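DTDP-4-dehydrorhamnose Reductase (Yersinia enterocolitica, PDB 5U9C) probably catalyses the NADPH-dependent reduction of dTDP-4-dehydro-L-rhamnose to dTDP-L-rhamnose, the sugar nucleotide that ends its biosynthetic pathway. Local coordinates at residues Asn128-Gly131 / Arg132-Leu135; Ile262-Ile265 / Tyr266-Ile269. All blocks are in the same frame, centred on the assembly; numbering follows the deposited sequence.

Contact 1: residues Asn128-Gly131 / Arg132-Leu135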
ATOM      1  N   ASN D 128      -6.847  13.990   1.415  0.60 25.22           N
ATOM      2  CA  ASN D 128      -7.711  14.658   2.396  0.60 25.42           C
ATOM      3  C   ASN D 128      -9.028  15.145   1.793  0.60 24.51           C
ATOM      4  O   ASN D 128      -9.224  15.076   0.564  0.60 23.28           O
ATOM      5  CB  ASN D 128      -6.921  15.796   3.067  0.60 26.14           C
ATOM      6  CG  ASN D 128      -6.185  16.693   2.068  0.60 26.87           C
ATOM      7  OD1 ASN D 128      -6.722  17.077   1.018  0.60 28.13           O
ATOM      8  ND2 ASN D 128      -4.959  17.070   2.420  0.60 25.06           N
ATOM      9  N   TYR D 129      -9.944  15.611   2.644  1.00 23.94           N
ATOM     10  CA  TYR D 129     -11.253  16.046   2.155  1.00 23.43           C
ATOM     11  C   TYR D 129     -11.226  17.274   1.260  1.00 23.56           C
ATOM     12  O   TYR D 129     -12.001  17.348   0.329  1.00 22.92           O
ATOM     13  CB  TYR D 129     -12.308  16.136   3.279  1.00 24.45           C
ATOM     14  CG  TYR D 129     -12.784  14.755   3.721  1.00 24.43           C
ATOM     15  CD1 TYR D 129     -13.585  13.973   2.877  1.00 23.93           C
ATOM     16  CD2 TYR D 129     -12.390  14.203   4.958  1.00 24.53           C
ATOM     17  CE1 TYR D 129     -14.010  12.708   3.274  1.00 25.62           C
ATOM     18  CE2 TYR D 129     -12.815  12.936   5.358  1.00 25.52           C
ATOM     19  CZ  TYR D 129     -13.623  12.197   4.520  1.00 25.31           C
ATOM     20  OH  TYR D 129     -14.007  10.941   4.889  1.00 26.74           O
ATOM     21  N   TYR D 130     -10.301  18.202   1.512  1.00 22.98           N
ATOM     22  CA  TYR D 130     -10.156  19.360   0.654  1.00 22.88           C
ATOM     23  C   TYR D 130      -9.851  18.882  -0.773  1.00 22.73           C
ATOM     24  O   TYR D 130     -10.541  19.258  -1.730  1.00 21.38           O
ATOM     25  CB  TYR D 130      -9.045  20.293   1.151  1.00 23.54           C
ATOM     26  CG  TYR D 130      -8.714  21.364   0.138  1.00 24.59           C
ATOM     27  CD1 TYR D 130      -9.649  22.351  -0.177  1.00 25.04           C
ATOM     28  CD2 TYR D 130      -7.498  21.368  -0.533  1.00 24.94           C
ATOM     29  CE1 TYR D 130      -9.387  23.307  -1.132  1.00 25.40           C
ATOM     30  CE2 TYR D 130      -7.214  22.351  -1.478  1.00 25.74           C
ATOM     31  CZ  TYR D 130      -8.167  23.301  -1.778  1.00 25.41           C
ATOM     32  OH  TYR D 130      -7.918  24.274  -2.707  1.00 25.58           O
ATOM     33  N   GLY D 131      -8.840  18.027  -0.892  1.00 21.80           N
ATOM     34  CA  GLY D 131      -8.437  17.491  -2.204  1.00 22.50           C
ATOM     35  C   GLY D 131      -9.557  16.726  -2.907  1.00 23.50           C
ATOM     36  O   GLY D 131      -9.791  16.912  -4.119  1.00 23.30           O
ATOM     37  N   ARG D 132     -10.279  15.890  -2.150  1.00 22.46           N
ATOM     38  CA  ARG D 132     -11.406  15.162  -2.699  1.00 22.55           C
ATOM     39  C   ARG D 132     -12.478  16.121  -3.244  1.00 23.26           C
ATOM     40  O   ARG D 132     -13.024  15.896  -4.325  1.00 21.88           O
ATOM     41  CB  ARG D 132     -12.030  14.267  -1.633  1.00 23.33           C
ATOM     42  CG  ARG D 132     -11.150  13.108  -1.205  1.00 24.56           C
ATOM     43  CD  ARG D 132     -11.689  12.372   0.008  1.00 24.98           C
ATOM     44  NE  ARG D 132     -10.725  11.391   0.446  1.00 25.92           N
ATOM     45  CZ  ARG D 132     -10.124  11.330   1.626  1.00 27.74           C
ATOM     46  NH1 ARG D 132     -10.490  12.100   2.640  1.00 30.17           N
ATOM     47  NH2 ARG D 132      -9.234  10.362   1.837  1.00 30.64           N
ATOM     48  N   SER D 133     -12.780  17.183  -2.483  1.00 23.19           N
ATOM     49  CA  SER D 133     -13.811  18.143  -2.891  1.00 23.01           C
ATOM     50  C   SER D 133     -13.439  18.897  -4.163  1.00 22.97           C
ATOM     51  O   SER D 133     -14.288  19.136  -5.023  1.00 23.65           O
ATOM     52  CB  SER D 133     -14.155  19.110  -1.748  1.00 24.47           C
ATOM     53  OG  SER D 133     -13.109  20.054  -1.471  1.00 22.99           O
ATOM     54  N   LYS D 134     -12.163  19.251  -4.297  1.00 23.55           N
ATOM     55  CA  LYS D 134     -11.677  19.919  -5.502  1.00 23.07           C
ATOM     56  C   LYS D 134     -11.713  18.981  -6.712  1.00 24.97           C
ATOM     57  O   LYS D 134     -12.109  19.394  -7.833  1.00 23.93           O
ATOM     58  CB  LYS D 134     -10.252  20.458  -5.307  1.00 22.89           C
ATOM     59  CG  LYS D 134     -10.109  21.577  -4.265  1.00 23.26           C
ATOM     60  CD  LYS D 134     -10.900  22.853  -4.564  1.00 24.58           C
ATOM     61  CE  LYS D 134     -10.476  23.520  -5.861  1.00 25.03           C
ATOM     62  NZ  LYS D 134     -11.136  24.826  -6.084  1.00 25.83           N
ATOM     63  N   LEU D 135     -11.313  17.727  -6.490  1.00 24.18           N
ATOM     64  CA  LEU D 135     -11.279  16.730  -7.565  1.00 25.28           C
ATOM     65  C   LEU D 135     -12.665  16.412  -8.096  1.00 25.89           C
ATOM     66  O   LEU D 135     -12.852  16.303  -9.293  1.00 25.13           O
ATOM     67  CB  LEU D 135     -10.622  15.441  -7.093  1.00 25.64           C
ATOM     68  CG  LEU D 135     -10.569  14.309  -8.125  1.00 28.03           C
ATOM     69  CD1 LEU D 135      -9.852  14.749  -9.387  1.00 28.19           C
ATOM     70  CD2 LEU D 135      -9.889  13.084  -7.518  1.00 29.47           C
TER
HETATM   71  O   HOH W   1      -9.296  25.887  -4.266  1.00 38.58           O
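Y130 has CG anti to its own backbone N (chi1 170°), while K134 sets off beside its N and then bends at both chi2 and chi3; between them these turns lay the lysine methylenes across one face of the ring. K134 CG sits 3.9 Å from the ring centroid of Y130, a CH-pi contact displaced toward the rim. The bent chain brings the ammonium round to the phenol end, where a water lies 2.6 Å from Y130 OH. K134 NZ donates to the same water oxygen at 2.8 Å, and L104 O takes a further hydrogen bond from NZ. A second pair forms on another side of the helix. The extended chain of R132 carries NH1 over the centre of the Y129 ring, a cation-pi contact with CZ 4.5 Å from the centroid and the two planes 64° apart, so the guanidinium comes in steeply and does not lie flat on the ring. Y129 OH reaches D122 and K115 of the second subunit. Y130 O is gripped twice, by K134 N at 3.0 Å and by S133 OG at 2.7 Å, and S133 OG is also hydrogen-bonded to N83 ND2. Just before the helix N128 acts as N-cap: OD1, in the modelled one of two conformers, takes G131 N at 3.0 Å, and ND2 of the same amide hydrogen-bonds to P255 O. The spacing of Y130 and K134 at the start of this helix is the YxxxK signature of short-chain dehydrogenases/reductases, which in relatives supplies the catalytic tyrosine and lysine.

Contact 2: residues Ile262-Ile265 / Tyr266-Ile269; sequences IESI and YMSI
S264 OG is held by three partners. It accepts from Y266 N at 3.0 Å and from N of the selenomethionine M267, also at 3.0 Å, and E120 OE2 hydrogen-bonds to it as well. The bond to the second residue onward makes this an ST turn, and the bond to the third ties in the next amide, at the start of a short run of helical backbone at 267-269. Neither bond is straight, with N-H...O angles of 147° and 136°, the one oxygen serving two successive amides from a compromise position. What puts it within reach of both is the first torsion of S264, which swings OG to the far side from its own N (chi1 -179°), beside the carbonyl carbon and over the chain that follows. While E120 OE2 bonds to S264 OG, the other carboxylate oxygen, OE1, receives I265 N, so one acidic group clamps two consecutive residues. A water extends the bracing, donating to S264 O at 3.0 Å and accepting from S268 N at 3.1 Å, which links carbonyl and amide four residues apart without a direct bond. Next in the chain, the I265 and Y266 side chains point the same way, side by side, and the isoleucine lies against the flat of the phenol. This pair faces the third subunit, where I265 packs on A77 and Y266 on G80. The CH-pi contact is well centred: I265 CG1 stands 3.9 Å from the Y266 ring centroid, almost on the ring normal, and CD1 continues outward to come within 3.8 Å of Y266 CE1.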
ATOM      1  N   ILE D 262       3.802  19.765  -8.301  1.00 26.29           N
ATOM      2  CA  ILE D 262       3.236  19.617  -9.643  1.00 25.86           C
ATOM      3  C   ILE D 262       4.149  20.215 -10.711  1.00 27.56           C
ATOM      4  O   ILE D 262       4.868  21.189 -10.459  1.00 28.94           O
ATOM      5  CB  ILE D 262       1.844  20.238  -9.782  1.00 26.83           C
ATOM      6  CG1 ILE D 262       1.800  21.655  -9.216  1.00 26.33           C
ATOM      7  CG2 ILE D 262       0.800  19.374  -9.078  1.00 26.40           C
ATOM      8  CD1 ILE D 262       0.542  22.404  -9.623  1.00 27.62           C
ATOM      9  N   GLU D 263       4.160  19.578 -11.872  1.00 27.16           N
ATOM     10  CA  GLU D 263       4.887  20.068 -13.038  1.00 29.64           C
ATOM     11  C   GLU D 263       3.977  19.886 -14.250  1.00 27.01           C
ATOM     12  O   GLU D 263       2.945  19.182 -14.172  1.00 24.77           O
ATOM     13  CB  GLU D 263       6.244  19.377 -13.202  1.00 32.60           C
ATOM     14  CG  GLU D 263       6.196  17.919 -13.546  1.00 34.98           C
ATOM     15  CD  GLU D 263       7.543  17.249 -13.331  1.00 38.31           C
ATOM     16  OE1 GLU D 263       8.035  17.237 -12.198  1.00 42.47           O
ATOM     17  OE2 GLU D 263       8.093  16.702 -14.289  1.00 42.22           O
ATOM     18  N   SER D 264       4.290  20.585 -15.335  1.00 25.59           N
ATOM     19  CA  SER D 264       3.466  20.505 -16.537  1.00 25.52           C
ATOM     20  C   SER D 264       4.215  19.916 -17.691  1.00 26.75           C
ATOM     21  O   SER D 264       5.390  20.224 -17.909  1.00 26.66           O
ATOM     22  CB  SER D 264       2.962  21.884 -16.953  1.00 26.11           C
ATOM     23  OG  SER D 264       2.128  21.803 -18.114  1.00 26.49           O
ATOM     24  N   ILE D 265       3.525  19.063 -18.431  1.00 26.31           N
ATOM     25  CA  ILE D 265       4.058  18.525 -19.684  1.00 28.03           C
ATOM     26  C   ILE D 265       3.394  19.219 -20.868  1.00 28.85           C
ATOM     27  O   ILE D 265       3.729  18.929 -22.003  1.00 29.80           O
ATOM     28  CB  ILE D 265       3.818  17.021 -19.816  1.00 27.35           C
ATOM     29  CG1 ILE D 265       2.333  16.683 -19.592  1.00 27.86           C
ATOM     30  CG2 ILE D 265       4.687  16.301 -18.805  1.00 28.28           C
ATOM     31  CD1 ILE D 265       1.956  15.253 -19.940  1.00 29.67           C
ATOM     32  N   TYR D 266       2.436  20.115 -20.614  1.00 30.60           N
ATOM     33  CA  TYR D 266       1.715  20.792 -21.701  1.00 32.34           C
ATOM     34  C   TYR D 266       1.919  22.307 -21.825  1.00 34.98           C
ATOM     35  O   TYR D 266       1.490  22.881 -22.816  1.00 39.47           O
ATOM     36  CB  TYR D 266       0.188  20.522 -21.600  1.00 31.82           C
ATOM     37  CG  TYR D 266      -0.246  19.059 -21.708  1.00 32.15           C
ATOM     38  CD1 TYR D 266       0.334  18.200 -22.637  1.00 32.42           C
ATOM     39  CD2 TYR D 266      -1.308  18.579 -20.965  1.00 32.22           C
ATOM     40  CE1 TYR D 266      -0.078  16.886 -22.758  1.00 33.61           C
ATOM     41  CE2 TYR D 266      -1.736  17.265 -21.082  1.00 32.03           C
ATOM     42  CZ  TYR D 266      -1.116  16.423 -21.980  1.00 33.30           C
ATOM     43  OH  TYR D 266      -1.515  15.123 -22.110  1.00 32.96           O
HETATM   44  N   MSE D 267       2.546  22.949 -20.845  0.50 36.80           N
HETATM   45  CA  MSE D 267       2.718  24.406 -20.901  0.50 38.23           C
HETATM   46  C   MSE D 267       3.616  24.821 -22.042  0.50 41.36           C
HETATM   47  O   MSE D 267       3.375  25.858 -22.668  0.50 42.52           O
HETATM   48  CB  MSE D 267       3.207  24.945 -19.565  0.50 37.73           C
HETATM   49  CG  MSE D 267       2.070  24.913 -18.540  0.50 38.16           C
HETATM   50 SE   MSE D 267       0.833  26.432 -18.761  0.50 39.77          SE
HETATM   51  CE  MSE D 267       2.282  27.737 -18.597  0.50 37.00           C
ATOM     52  N   SER D 268       4.625  24.007 -22.354  1.00 42.37           N
ATOM     53  CA  SER D 268       5.555  24.333 -23.443  1.00 45.29           C
ATOM     54  C   SER D 268       4.926  24.378 -24.844  1.00 46.73           C
ATOM     55  O   SER D 268       5.457  25.025 -25.722  1.00 50.49           O
ATOM     56  CB  SER D 268       6.745  23.365 -23.437  1.00 48.62           C
ATOM     57  OG  SER D 268       6.353  22.083 -23.907  1.00 50.14           O
ATOM     58  N   ILE D 269       3.814  23.688 -25.066  1.00 47.35           N
ATOM     59  CA  ILE D 269       3.182  23.755 -26.391  1.00 49.87           C
ATOM     60  C   ILE D 269       2.390  25.055 -26.607  1.00 48.12           C
ATOM     61  O   ILE D 269       2.035  25.369 -27.743  1.00 47.92           O
ATOM     62  CB  ILE D 269       2.334  22.503 -26.757  1.00 54.72           C
ATOM     63  CG1 ILE D 269       1.176  22.273 -25.787  1.00 55.93           C
ATOM     64  CG2 ILE D 269       3.218  21.261 -26.822  1.00 56.63           C
ATOM     65  CD1 ILE D 269       0.367  21.033 -26.110  1.00 58.86           C
TER
HETATM   66  O   HOH W   2       5.660  21.760 -20.476  1.00 36.18           O
HETATM   67  O   HOH W   3       4.739  20.173 -23.985  0.50 30.61           O

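In the fold
Contact 1 closes well before contact 2 opens along the chain; their centres are 23 Å apart, their nearest atoms about 11 Å, and they do not touch. Contact 1 is the N-cap and first two turns of helix 129-144, packed against helices 69-74 and 76-97 and strand 100-106 of the parallel Rossmann-type sheet. Contact 2 belongs to the loop between strand 261-262 and helix 279-288, beside strand 213-217, an outermost strand of that sheet within the chain. Both lie at subunit interfaces: 128-135 meets the second subunit, and 262-269 meets helix 76-97 of the third, the equivalent of the helix that backs contact 1 within its own chain.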